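Local coordinates for putative TOXIN related protein (Parabacteroides distasonis ATCC 8503, PDB 3K0Y) that is of unknown function but is classed as a putative toxin-related protein, with a NigD-like OB domain followed by a NigD-like beta-sandwich domain, at residues 106-111 against 120-125; 134-139 against 169-174; 148-153 against 186-191; 177-182 against 202-207. All blocks are in the same frame, centred on the assembly; numbering follows the deposited sequence.

Overall arrangement
All four contacts belong largely to the C-terminal beta sandwich. Contact 2 spans its two sheets; its centre lies about 12 Å from that of contact 1 and about 10 Å from that of contact 3. Contact 1 ties a loop to strand 119-128, the neighbour of strand 163-172 from contact 2, while contact 3 pairs strands 149-155 and 184-192 in the other sheet. F152 of contact 3 packs against side chains of both contacts 1 and 2. Contact 4 lies further out, its centre about 17 Å from that of contact 3 and 23 Å from that of contact 1. No active site is known; a bound nonaethylene glycol, probably from crystallisation, lies about 4 Å from the side chain of Y123.

Contact 1: residues 106-111 against 120-125; sequences VSIYNN and LNIYFE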
# COMPACT_ATOMS: atom_id res chain seq x y z
N VAL A 106 11.92 3.04 -10.72
CA VAL A 106 11.64 3.82 -9.52
C VAL A 106 12.78 3.65 -8.52
O VAL A 106 13.65 2.76 -8.66
CB VAL A 106 10.33 3.36 -8.86
CG1 VAL A 106 9.09 3.43 -9.87
CG2 VAL A 106 10.50 1.97 -8.27
N SER A 107 12.69 4.45 -7.47
CA SER A 107 13.59 4.39 -6.33
C SER A 107 12.79 4.01 -5.05
O SER A 107 11.83 4.70 -4.70
CB SER A 107 14.14 5.80 -6.18
OG SER A 107 15.10 5.85 -5.19
N ILE A 108 13.14 2.91 -4.38
CA ILE A 108 12.57 2.59 -3.08
C ILE A 108 13.70 2.30 -2.05
O ILE A 108 14.48 1.41 -2.25
CB ILE A 108 11.64 1.38 -3.16
CG1 ILE A 108 10.54 1.54 -4.25
CG2 ILE A 108 10.94 1.15 -1.84
CD1 ILE A 108 9.74 0.26 -4.49
N TYR A 109 13.81 3.07 -0.99
CA TYR A 109 14.81 2.80 0.00
C TYR A 109 14.24 1.78 0.97
O TYR A 109 13.02 1.60 1.09
CB TYR A 109 15.19 4.04 0.74
CG TYR A 109 16.04 4.94 -0.10
CD1 TYR A 109 15.50 5.69 -1.17
CD2 TYR A 109 17.41 4.99 0.12
CE1 TYR A 109 16.33 6.52 -1.96
CE2 TYR A 109 18.21 5.79 -0.64
CZ TYR A 109 17.68 6.56 -1.68
OH TYR A 109 18.59 7.31 -2.40
N ASN A 110 15.13 1.02 1.56
CA ASN A 110 14.83 0.19 2.73
C ASN A 110 14.10 1.03 3.81
O ASN A 110 14.52 2.16 4.20
CB ASN A 110 16.13 -0.36 3.30
CG ASN A 110 16.77 -1.41 2.41
OD1 ASN A 110 17.42 -1.11 1.36
ND2 ASN A 110 16.53 -2.68 2.77
N ASN A 111 12.98 0.49 4.21
CA ASN A 111 12.11 1.05 5.28
C ASN A 111 10.99 1.82 4.66
O ASN A 111 10.10 2.19 5.38
CB ASN A 111 12.84 1.79 6.40
CG ASN A 111 13.80 0.92 7.09
OD1 ASN A 111 13.75 -0.31 6.96
ND2 ASN A 111 14.71 1.50 7.80
N LEU A 120 0.45 -3.95 1.62
CA LEU A 120 1.81 -3.58 1.31
C LEU A 120 1.80 -2.07 1.03
O LEU A 120 1.18 -1.62 0.08
CB LEU A 120 2.32 -4.34 0.10
CG LEU A 120 3.74 -4.02 -0.35
CD1 LEU A 120 4.76 -4.58 0.70
CD2 LEU A 120 4.09 -4.47 -1.76
N ASN A 121 2.59 -1.34 1.79
CA ASN A 121 2.71 0.08 1.74
C ASN A 121 4.04 0.47 1.12
O ASN A 121 5.07 -0.09 1.47
CB ASN A 121 2.62 0.65 3.13
CG ASN A 121 1.31 0.35 3.80
OD1 ASN A 121 0.32 1.04 3.56
ND2 ASN A 121 1.27 -0.68 4.64
N ILE A 122 4.00 1.41 0.20
CA ILE A 122 5.16 1.85 -0.47
C ILE A 122 5.21 3.36 -0.54
O ILE A 122 4.21 4.00 -0.79
CB ILE A 122 5.24 1.29 -1.91
CG1 ILE A 122 5.20 -0.23 -1.91
CG2 ILE A 122 6.55 1.75 -2.55
CD1 ILE A 122 5.19 -0.88 -3.33
N TYR A 123 6.39 3.90 -0.25
CA TYR A 123 6.80 5.27 -0.55
C TYR A 123 7.94 5.16 -1.55
O TYR A 123 8.98 4.58 -1.23
CB TYR A 123 7.31 6.00 0.71
CG TYR A 123 7.76 7.44 0.49
CD1 TYR A 123 6.87 8.50 0.59
CD2 TYR A 123 9.09 7.72 0.17
CE1 TYR A 123 7.30 9.85 0.40
CE2 TYR A 123 9.54 9.05 -0.02
CZ TYR A 123 8.63 10.10 0.09
OH TYR A 123 9.07 11.38 -0.13
N PHE A 124 7.77 5.73 -2.73
CA PHE A 124 8.72 5.55 -3.84
C PHE A 124 8.96 6.87 -4.51
O PHE A 124 8.17 7.83 -4.35
CB PHE A 124 8.23 4.50 -4.86
CG PHE A 124 7.02 4.97 -5.69
CD1 PHE A 124 5.75 4.83 -5.21
CD2 PHE A 124 7.21 5.56 -6.94
CE1 PHE A 124 4.65 5.28 -5.96
CE2 PHE A 124 6.10 6.03 -7.69
CZ PHE A 124 4.85 5.88 -7.19
N GLU A 125 10.05 6.96 -5.25
CA GLU A 125 10.33 8.16 -6.02
C GLU A 125 10.58 7.80 -7.44
O GLU A 125 10.99 6.71 -7.76
CB GLU A 125 11.57 8.88 -5.49
CG GLU A 125 11.45 9.49 -4.11
CD GLU A 125 12.79 10.04 -3.61
OE1 GLU A 125 13.75 9.23 -3.32
OE2 GLU A 125 12.89 11.26 -3.53
O HOH W 1 12.75 6.87 -2.86
O HOH W 2 11.78 5.25 -1.10
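S107 and E125 meet as an antiparallel hydrogen-bonded pair, the single bridge that joins the loop 106-111 to strand 119-128. S107 N donates to E125 O at 2.8 Å, and E125 N returns a bond to S107 O at 2.9 Å. The pairing stops at this single bridge, consistent with the 116° between the directions of the touching parts. At the opening, water 2 takes over: it accepts from Y109 N and donates to Y123 O, the latter at 2.9 Å.

The side chains divide into an apolar and a polar group. I108 has CG1 beside its own backbone N (chi1 -53°) and is extended beyond it. This shape lays CG1 against F124 CB at 3.8 Å and carries CD1 on to I122 CG2 at 4.0 Å, where the two isoleucines cross at about a right angle. F124 holds its ring between backbone N and carbonyl carbon (chi1 70°), and V106 CG1 approaches ring atom CD2 obliquely at 4.1 Å. The same ring meets F152 edge-to-face, so this cluster belongs to the sandwich interior.

On the polar side, the E125 chain is extended beyond CG, and its OE1 accepts from water 1 at 2.6 Å. That water also donates to S107 O at 3.0 Å, giving this carbonyl a second donor besides E125 N. The Y109 ring reaches toward the same carboxylate oxygen, and both waters lie at the ring edge. The chemistry implies a short backbone bridge with hydrocarbon packing on its inner side, prolonged by water where direct pairing stops.

Contact 2: residues 134-139 against 169-174; sequences HFINLI and VAFNLS
L138 and F171 form an unusually well-centred CH-pi contact: L138 CB stands 3.5 Å from the centroid of the F171 ring, only 7° off its normal. The opposite face is occupied from within its own segment by V169 CG2, 3.7 Å above the ring plane but displaced toward the rim. F171 is therefore a flat plate held between a leucine of one strand and a valine of the other.

The backbone of 134-139 also lies close to the ring, with L138 N 3.4 Å from F171 CE1. L138 sends CG anti to its own nitrogen (chi1 -171°), which takes the branch along the aromatic side chain toward its root; CD2 touches F171 CB at 3.6 Å. From there CD2 also meets the end of L173, at 4.1 Å from L173 CD2. Toward the other end, one methyl does double duty: I136 CG2 is 4.0 Å from both V169 CG2 and F171 CZ, and the I136 and F171 side chains cross at about a right angle.

N137, between the two apolar residues, points the other way, and its OD1 is bonded to K87. Just past the strand, N172 OD1 accepts S174 N in an Asx turn, so the chain bends soon after F171.

No hydrogen bond crosses the contact. Strands 135-139 and 169-172 approach to 8.2 Å between axes and cross at -34°. They lie in different sheets and meet through buried apolar side chains: the face-to-face packing of a beta sandwich, here in the NigD-like C-terminal domain.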
# COMPACT_ATOMS: atom_id res chain seq x y z
N HIS A 134 0.76 8.32 -14.21
CA HIS A 134 1.51 7.07 -14.14
C HIS A 134 0.61 5.94 -13.58
O HIS A 134 -0.21 6.20 -12.73
CB HIS A 134 2.73 7.23 -13.25
CG HIS A 134 3.71 8.25 -13.74
ND1 HIS A 134 5.03 8.26 -13.32
CD2 HIS A 134 3.57 9.31 -14.57
CE1 HIS A 134 5.66 9.27 -13.90
NE2 HIS A 134 4.80 9.92 -14.67
N PHE A 135 0.78 4.72 -14.08
CA PHE A 135 0.00 3.54 -13.68
C PHE A 135 0.86 2.74 -12.71
O PHE A 135 1.95 2.36 -13.07
CB PHE A 135 -0.25 2.71 -14.94
CG PHE A 135 -1.33 1.67 -14.84
CD1 PHE A 135 -2.44 1.82 -14.02
CD2 PHE A 135 -1.28 0.60 -15.72
CE1 PHE A 135 -3.48 0.90 -14.02
CE2 PHE A 135 -2.31 -0.36 -15.74
CZ PHE A 135 -3.43 -0.19 -14.88
N ILE A 136 0.33 2.46 -11.52
CA ILE A 136 1.05 1.89 -10.38
C ILE A 136 0.35 0.59 -10.03
O ILE A 136 -0.85 0.58 -9.76
CB ILE A 136 0.96 2.82 -9.12
CG1 ILE A 136 1.37 4.25 -9.43
CG2 ILE A 136 1.84 2.36 -8.00
CD1 ILE A 136 2.85 4.34 -9.92
N ASN A 137 1.09 -0.52 -10.04
CA ASN A 137 0.47 -1.81 -9.74
C ASN A 137 1.37 -2.80 -9.01
O ASN A 137 2.58 -2.70 -9.01
CB ASN A 137 0.03 -2.49 -11.04
CG ASN A 137 -1.17 -1.84 -11.65
OD1 ASN A 137 -2.29 -2.04 -11.19
ND2 ASN A 137 -0.95 -1.03 -12.68
N LEU A 138 0.74 -3.80 -8.44
CA LEU A 138 1.43 -4.93 -7.82
C LEU A 138 0.82 -6.18 -8.46
O LEU A 138 -0.40 -6.34 -8.44
CB LEU A 138 1.15 -4.93 -6.33
CG LEU A 138 1.97 -5.93 -5.51
CD1 LEU A 138 3.41 -5.46 -5.44
CD2 LEU A 138 1.34 -6.07 -4.11
N ILE A 139 1.67 -7.03 -9.03
CA ILE A 139 1.22 -8.24 -9.71
C ILE A 139 1.94 -9.48 -9.27
O ILE A 139 3.04 -9.42 -8.68
CB ILE A 139 1.35 -8.14 -11.20
CG1 ILE A 139 2.82 -8.16 -11.64
CG2 ILE A 139 0.61 -6.88 -11.70
CD1 ILE A 139 2.98 -8.17 -13.18
N VAL A 169 1.53 4.54 -2.19
CA VAL A 169 0.52 3.58 -2.59
C VAL A 169 0.38 2.52 -1.49
O VAL A 169 1.32 2.24 -0.71
CB VAL A 169 0.91 2.97 -3.98
CG1 VAL A 169 2.26 2.14 -3.87
CG2 VAL A 169 -0.22 2.13 -4.55
N ALA A 170 -0.77 1.87 -1.46
CA ALA A 170 -1.05 0.73 -0.61
C ALA A 170 -1.76 -0.32 -1.43
O ALA A 170 -2.68 0.02 -2.20
CB ALA A 170 -1.93 1.15 0.56
N PHE A 171 -1.29 -1.57 -1.33
CA PHE A 171 -1.90 -2.71 -2.02
C PHE A 171 -2.52 -3.71 -1.02
O PHE A 171 -1.87 -4.16 -0.07
CB PHE A 171 -0.86 -3.43 -2.89
CG PHE A 171 -0.29 -2.57 -3.99
CD1 PHE A 171 -1.03 -2.30 -5.14
CD2 PHE A 171 1.00 -2.08 -3.92
CE1 PHE A 171 -0.50 -1.53 -6.16
CE2 PHE A 171 1.54 -1.32 -4.98
CZ PHE A 171 0.81 -1.04 -6.06
N ASN A 172 -3.79 -4.02 -1.23
CA ASN A 172 -4.50 -4.93 -0.36
C ASN A 172 -3.97 -6.32 -0.64
O ASN A 172 -4.02 -6.80 -1.77
CB ASN A 172 -6.01 -4.80 -0.63
CG ASN A 172 -6.87 -5.49 0.40
OD1 ASN A 172 -6.51 -6.55 0.89
ND2 ASN A 172 -8.06 -4.95 0.64
N LEU A 173 -3.45 -6.98 0.39
CA LEU A 173 -2.88 -8.33 0.22
C LEU A 173 -3.84 -9.46 0.52
O LEU A 173 -3.44 -10.62 0.58
CB LEU A 173 -1.64 -8.51 1.10
CG LEU A 173 -0.52 -7.53 0.80
CD1 LEU A 173 0.67 -7.71 1.75
CD2 LEU A 173 -0.09 -7.65 -0.63
N SER A 174 -5.10 -9.14 0.72
CA SER A 174 -6.02 -10.13 1.22
C SER A 174 -6.30 -11.25 0.21
O SER A 174 -6.87 -12.25 0.58
CB SER A 174 -7.33 -9.45 1.66
OG SER A 174 -8.04 -8.97 0.55

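Contact 3: residues 148-153 against 186-191; sequences YTLEFR and LVVNYW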
# COMPACT_ATOMS: atom_id res chain seq x y z
N TYR A 148 3.80 -15.93 -3.23
CA TYR A 148 4.31 -14.88 -2.35
C TYR A 148 5.44 -14.09 -2.96
O TYR A 148 6.17 -13.41 -2.23
CB TYR A 148 4.74 -15.48 -1.03
CG TYR A 148 3.60 -16.16 -0.35
CD1 TYR A 148 2.51 -15.43 0.10
CD2 TYR A 148 3.57 -17.55 -0.19
CE1 TYR A 148 1.44 -16.04 0.72
CE2 TYR A 148 2.49 -18.19 0.46
CZ TYR A 148 1.43 -17.42 0.90
OH TYR A 148 0.36 -17.97 1.53
N THR A 149 5.59 -14.18 -4.28
CA THR A 149 6.57 -13.40 -5.02
C THR A 149 5.73 -12.42 -5.86
O THR A 149 4.89 -12.83 -6.70
CB THR A 149 7.53 -14.24 -5.94
OG1 THR A 149 8.34 -15.15 -5.16
CG2 THR A 149 8.46 -13.32 -6.76
N LEU A 150 5.97 -11.13 -5.64
CA LEU A 150 5.23 -10.06 -6.30
C LEU A 150 6.15 -9.12 -7.05
O LEU A 150 7.36 -9.09 -6.78
CB LEU A 150 4.41 -9.30 -5.29
CG LEU A 150 3.50 -10.12 -4.38
CD1 LEU A 150 3.11 -9.28 -3.13
CD2 LEU A 150 2.25 -10.52 -5.11
N GLU A 151 5.59 -8.38 -8.00
CA GLU A 151 6.33 -7.35 -8.71
C GLU A 151 5.59 -6.01 -8.59
O GLU A 151 4.40 -5.92 -8.88
CB GLU A 151 6.45 -7.67 -10.19
CG GLU A 151 7.19 -8.88 -10.52
CD GLU A 151 7.22 -9.19 -12.04
OE1 GLU A 151 6.48 -8.59 -12.85
OE2 GLU A 151 8.02 -10.06 -12.41
N PHE A 152 6.31 -4.99 -8.17
CA PHE A 152 5.81 -3.66 -8.12
C PHE A 152 6.14 -3.06 -9.46
O PHE A 152 7.27 -2.99 -9.86
CB PHE A 152 6.47 -2.86 -7.00
CG PHE A 152 6.09 -1.41 -7.00
CD1 PHE A 152 4.77 -1.03 -6.80
CD2 PHE A 152 7.03 -0.44 -7.22
CE1 PHE A 152 4.42 0.31 -6.82
CE2 PHE A 152 6.70 0.91 -7.21
CZ PHE A 152 5.38 1.29 -7.00
N ARG A 153 5.11 -2.59 -10.15
CA ARG A 153 5.23 -2.13 -11.51
C ARG A 153 4.83 -0.65 -11.63
O ARG A 153 3.91 -0.17 -10.93
CB ARG A 153 4.31 -3.01 -12.35
CG ARG A 153 4.75 -4.45 -12.38
CD ARG A 153 5.68 -4.55 -13.50
NE ARG A 153 5.99 -5.91 -13.89
CZ ARG A 153 6.57 -6.20 -15.04
NH1 ARG A 153 6.87 -5.24 -15.88
NH2 ARG A 153 6.88 -7.44 -15.31
N LEU A 186 7.66 -12.82 1.89
CA LEU A 186 7.05 -12.12 0.77
C LEU A 186 8.18 -11.41 0.09
O LEU A 186 8.93 -10.67 0.73
CB LEU A 186 5.99 -11.15 1.28
CG LEU A 186 5.05 -10.47 0.29
CD1 LEU A 186 4.05 -11.44 -0.26
CD2 LEU A 186 4.30 -9.27 0.90
N VAL A 187 8.37 -11.70 -1.18
CA VAL A 187 9.42 -11.14 -2.00
C VAL A 187 8.71 -10.15 -2.95
O VAL A 187 7.78 -10.52 -3.69
CB VAL A 187 10.18 -12.26 -2.76
CG1 VAL A 187 11.16 -11.69 -3.78
CG2 VAL A 187 10.94 -13.19 -1.75
N VAL A 188 9.14 -8.90 -2.92
CA VAL A 188 8.64 -7.91 -3.82
C VAL A 188 9.81 -7.41 -4.67
O VAL A 188 10.70 -6.72 -4.16
CB VAL A 188 8.02 -6.72 -3.06
CG1 VAL A 188 7.52 -5.68 -4.06
CG2 VAL A 188 6.91 -7.18 -2.13
N ASN A 189 9.74 -7.70 -5.97
CA ASN A 189 10.63 -7.19 -6.98
C ASN A 189 10.14 -5.86 -7.54
O ASN A 189 8.92 -5.60 -7.64
CB ASN A 189 10.73 -8.24 -8.10
CG ASN A 189 11.40 -9.52 -7.62
OD1 ASN A 189 12.50 -9.45 -7.12
ND2 ASN A 189 10.73 -10.63 -7.70
N TYR A 190 11.09 -4.98 -7.86
CA TYR A 190 10.81 -3.69 -8.50
C TYR A 190 12.00 -3.35 -9.36
O TYR A 190 13.05 -3.95 -9.20
CB TYR A 190 10.55 -2.59 -7.46
CG TYR A 190 11.69 -2.36 -6.51
CD1 TYR A 190 11.90 -3.22 -5.46
CD2 TYR A 190 12.54 -1.28 -6.66
CE1 TYR A 190 12.95 -3.04 -4.60
CE2 TYR A 190 13.60 -1.10 -5.81
CZ TYR A 190 13.79 -1.97 -4.77
OH TYR A 190 14.84 -1.80 -3.89
N TRP A 191 11.85 -2.39 -10.27
CA TRP A 191 12.91 -2.04 -11.21
C TRP A 191 13.41 -0.65 -10.98
O TRP A 191 12.64 0.28 -10.73
CB TRP A 191 12.49 -2.26 -12.66
CG TRP A 191 12.41 -3.71 -12.88
CD1 TRP A 191 13.46 -4.59 -13.16
CD2 TRP A 191 11.25 -4.53 -12.71
NE1 TRP A 191 12.99 -5.89 -13.19
CE2 TRP A 191 11.63 -5.88 -12.92
CE3 TRP A 191 9.91 -4.25 -12.39
CZ2 TRP A 191 10.72 -6.92 -12.85
CZ3 TRP A 191 9.02 -5.30 -12.32
CH2 TRP A 191 9.42 -6.61 -12.56
O HOH W 3 9.39 -1.18 -10.15
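L150 CD1 and L186 CD1 touch at 3.7 Å in the apolar centre of a parallel strand pair, the middle of a four-stranded mixed sheet in the beta sandwich. Their side chains lie on the face that also holds V188 and F152. F152 has CG anti to its backbone N (chi1 174°); its CB packs on V188 CG1 at 4.2 Å, and the ring meets Y190 CB at its edge.

Between 149-155 and 184-192 the chain passes through strand 163-172 of the facing sheet. The bridges T149-V187, L150-V188 and E151-N189 set the parallel register. L150 bonds both ways: its N donates to V187 O at 2.7 Å, and its O accepts N189 N at 2.9 Å. F152 N likewise donates to N189 O. Beyond these bonds, water 3 links F152 O to W191 N.

At the polar edge, W191 lies beside a charged pair. The E151 carboxylate comes to the indole edge, planes 87° apart, with CD 3.4 Å from W191 CH2. R153 bends at chi2 (-88°), bringing its guanidinium side-on to E151: NE at 2.9 Å and NH2 at 2.7 Å both reach OE1, from the same face of the carboxylate. R153 NH1 has D98 as a second acidic partner. W191 CZ3 sits over one guanidinium face, offset toward the rim, 3.5 Å from R153 NE.

Contact 4: residues 177-182 against 202-207; sequences PDTKGE and KYNSDK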
# COMPACT_ATOMS: atom_id res chain seq x y z
N PRO A 177 -2.80 -16.29 -0.91
CA PRO A 177 -3.33 -17.48 -0.23
C PRO A 177 -3.12 -17.41 1.28
O PRO A 177 -2.12 -16.83 1.78
CB PRO A 177 -2.57 -18.66 -0.87
CG PRO A 177 -1.78 -18.10 -2.07
CD PRO A 177 -1.65 -16.59 -1.78
N ASP A 178 -4.09 -17.96 2.01
CA ASP A 178 -4.04 -17.93 3.47
C ASP A 178 -2.76 -18.61 3.92
O ASP A 178 -2.42 -19.65 3.41
CB ASP A 178 -5.26 -18.61 4.09
CG ASP A 178 -5.48 -18.18 5.54
OD1 ASP A 178 -4.54 -18.28 6.36
OD2 ASP A 178 -6.58 -17.70 5.87
N THR A 179 -2.02 -17.98 4.82
CA THR A 179 -0.79 -18.59 5.32
C THR A 179 -1.13 -19.48 6.50
O THR A 179 -0.23 -20.00 7.14
CB THR A 179 0.23 -17.55 5.80
OG1 THR A 179 -0.25 -16.94 7.00
CG2 THR A 179 0.49 -16.50 4.74
N LYS A 180 -2.43 -19.66 6.74
CA LYS A 180 -2.97 -20.23 7.97
C LYS A 180 -2.71 -19.11 8.98
O LYS A 180 -3.06 -17.95 8.68
CB LYS A 180 -2.32 -21.56 8.31
CG LYS A 180 -2.11 -22.51 7.11
CD LYS A 180 -3.26 -22.56 6.12
CE LYS A 180 -3.04 -23.61 5.03
NZ LYS A 180 -3.82 -24.86 5.24
N GLY A 181 -2.08 -19.39 10.12
CA GLY A 181 -1.55 -18.30 10.97
C GLY A 181 -0.04 -18.37 11.16
O GLY A 181 0.47 -17.97 12.22
N GLU A 182 0.66 -18.91 10.16
CA GLU A 182 2.12 -18.95 10.11
C GLU A 182 2.63 -17.73 9.32
O GLU A 182 1.93 -17.18 8.47
CB GLU A 182 2.61 -20.22 9.39
CG GLU A 182 2.90 -21.48 10.25
CD GLU A 182 3.71 -22.56 9.46
OE1 GLU A 182 4.87 -22.27 9.10
OE2 GLU A 182 3.20 -23.69 9.19
N LYS A 202 8.29 -10.21 5.90
CA LYS A 202 7.58 -11.29 6.57
C LYS A 202 6.12 -10.97 6.44
O LYS A 202 5.75 -9.83 6.64
CB LYS A 202 7.97 -11.33 8.06
CG LYS A 202 9.39 -11.68 8.32
CD LYS A 202 9.62 -13.12 8.00
CE LYS A 202 11.00 -13.61 8.42
NZ LYS A 202 11.41 -14.84 7.64
N TYR A 203 5.31 -11.97 6.13
CA TYR A 203 3.85 -11.85 5.93
C TYR A 203 3.07 -13.02 6.56
O TYR A 203 3.33 -14.20 6.30
CB TYR A 203 3.53 -11.79 4.45
CG TYR A 203 2.04 -11.72 4.19
CD1 TYR A 203 1.31 -10.57 4.52
CD2 TYR A 203 1.36 -12.80 3.66
CE1 TYR A 203 -0.07 -10.50 4.32
CE2 TYR A 203 -0.02 -12.74 3.45
CZ TYR A 203 -0.72 -11.58 3.77
OH TYR A 203 -2.08 -11.53 3.59
N ASN A 204 2.07 -12.67 7.35
CA ASN A 204 1.18 -13.65 7.97
C ASN A 204 -0.23 -13.18 7.66
O ASN A 204 -0.52 -12.02 7.87
CB ASN A 204 1.44 -13.67 9.49
CG ASN A 204 0.66 -14.79 10.22
OD1 ASN A 204 -0.53 -14.99 9.99
ND2 ASN A 204 1.34 -15.50 11.11
N SER A 205 -1.10 -14.05 7.12
CA SER A 205 -2.48 -13.65 6.82
C SER A 205 -3.26 -13.20 8.07
O SER A 205 -4.25 -12.49 7.96
CB SER A 205 -3.26 -14.78 6.16
OG SER A 205 -2.66 -15.14 4.95
N ASP A 206 -2.85 -13.67 9.23
CA ASP A 206 -3.45 -13.21 10.48
C ASP A 206 -2.83 -11.87 10.94
O ASP A 206 -1.72 -11.86 11.43
CB ASP A 206 -3.26 -14.31 11.55
CG ASP A 206 -4.06 -14.06 12.80
OD1 ASP A 206 -4.95 -13.19 12.79
OD2 ASP A 206 -3.81 -14.74 13.79
N LYS A 207 -3.56 -10.76 10.77
CA LYS A 207 -3.10 -9.40 11.19
C LYS A 207 -2.67 -9.31 12.64
O LYS A 207 -1.69 -8.64 12.98
CB LYS A 207 -4.23 -8.37 11.03
CG LYS A 207 -4.69 -8.15 9.61
CD LYS A 207 -5.29 -6.77 9.46
CE LYS A 207 -6.53 -6.77 8.59
NZ LYS A 207 -7.19 -5.47 8.79
O HOH W 4 -3.54 -13.93 2.80
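T179 and S205 face each other and exchange hydrogen bonds, each hydroxyl receiving the other residue's backbone N-H. T179 N donates to S205 OG at 2.9 Å, and S205 N donates to T179 OG1 at 3.0 Å. The threonine hydroxyl sits between its own backbone N and carbonyl carbon (chi1 70°), a torsion that lets it serve both sides. While accepting from S205 N, it donates to E182 O at 2.6 Å, in the carbonyl plane. That bond spans the type II' turn T179-E182, whose backbone bond from E182 N to T179 O is weak.

N204 crosses T179 at about a right angle. Its amide is divided between two tasks: OD1 accepts D206 N at 2.8 Å, closing an Asx turn, while ND2 donates to G181 O at 2.8 Å. The latter approach is from above the carbonyl plane, 77° out of it, although the acceptor lies close to the plane of the N204 amide. ND2 also bonds T183 OG1, so this nitrogen has partners on and just beyond the turn.

The T179 methyl lies beside the serine hydroxyl, CG2 3.4 Å from S205 OG, and also meets Y203 CD2 obliquely. At the edge of the Y203 ring, water 4 links Y203 OH, at 2.9 Å, to S205 OG. P177 O, nearby, accepts from Y148 OH.

Every direct hydrogen bond across this contact pairs a side chain with a backbone group, with no strand pairing. The chemistry implies that two hydroxyls and one amide hold the turn T179-E182 against residues 203-206.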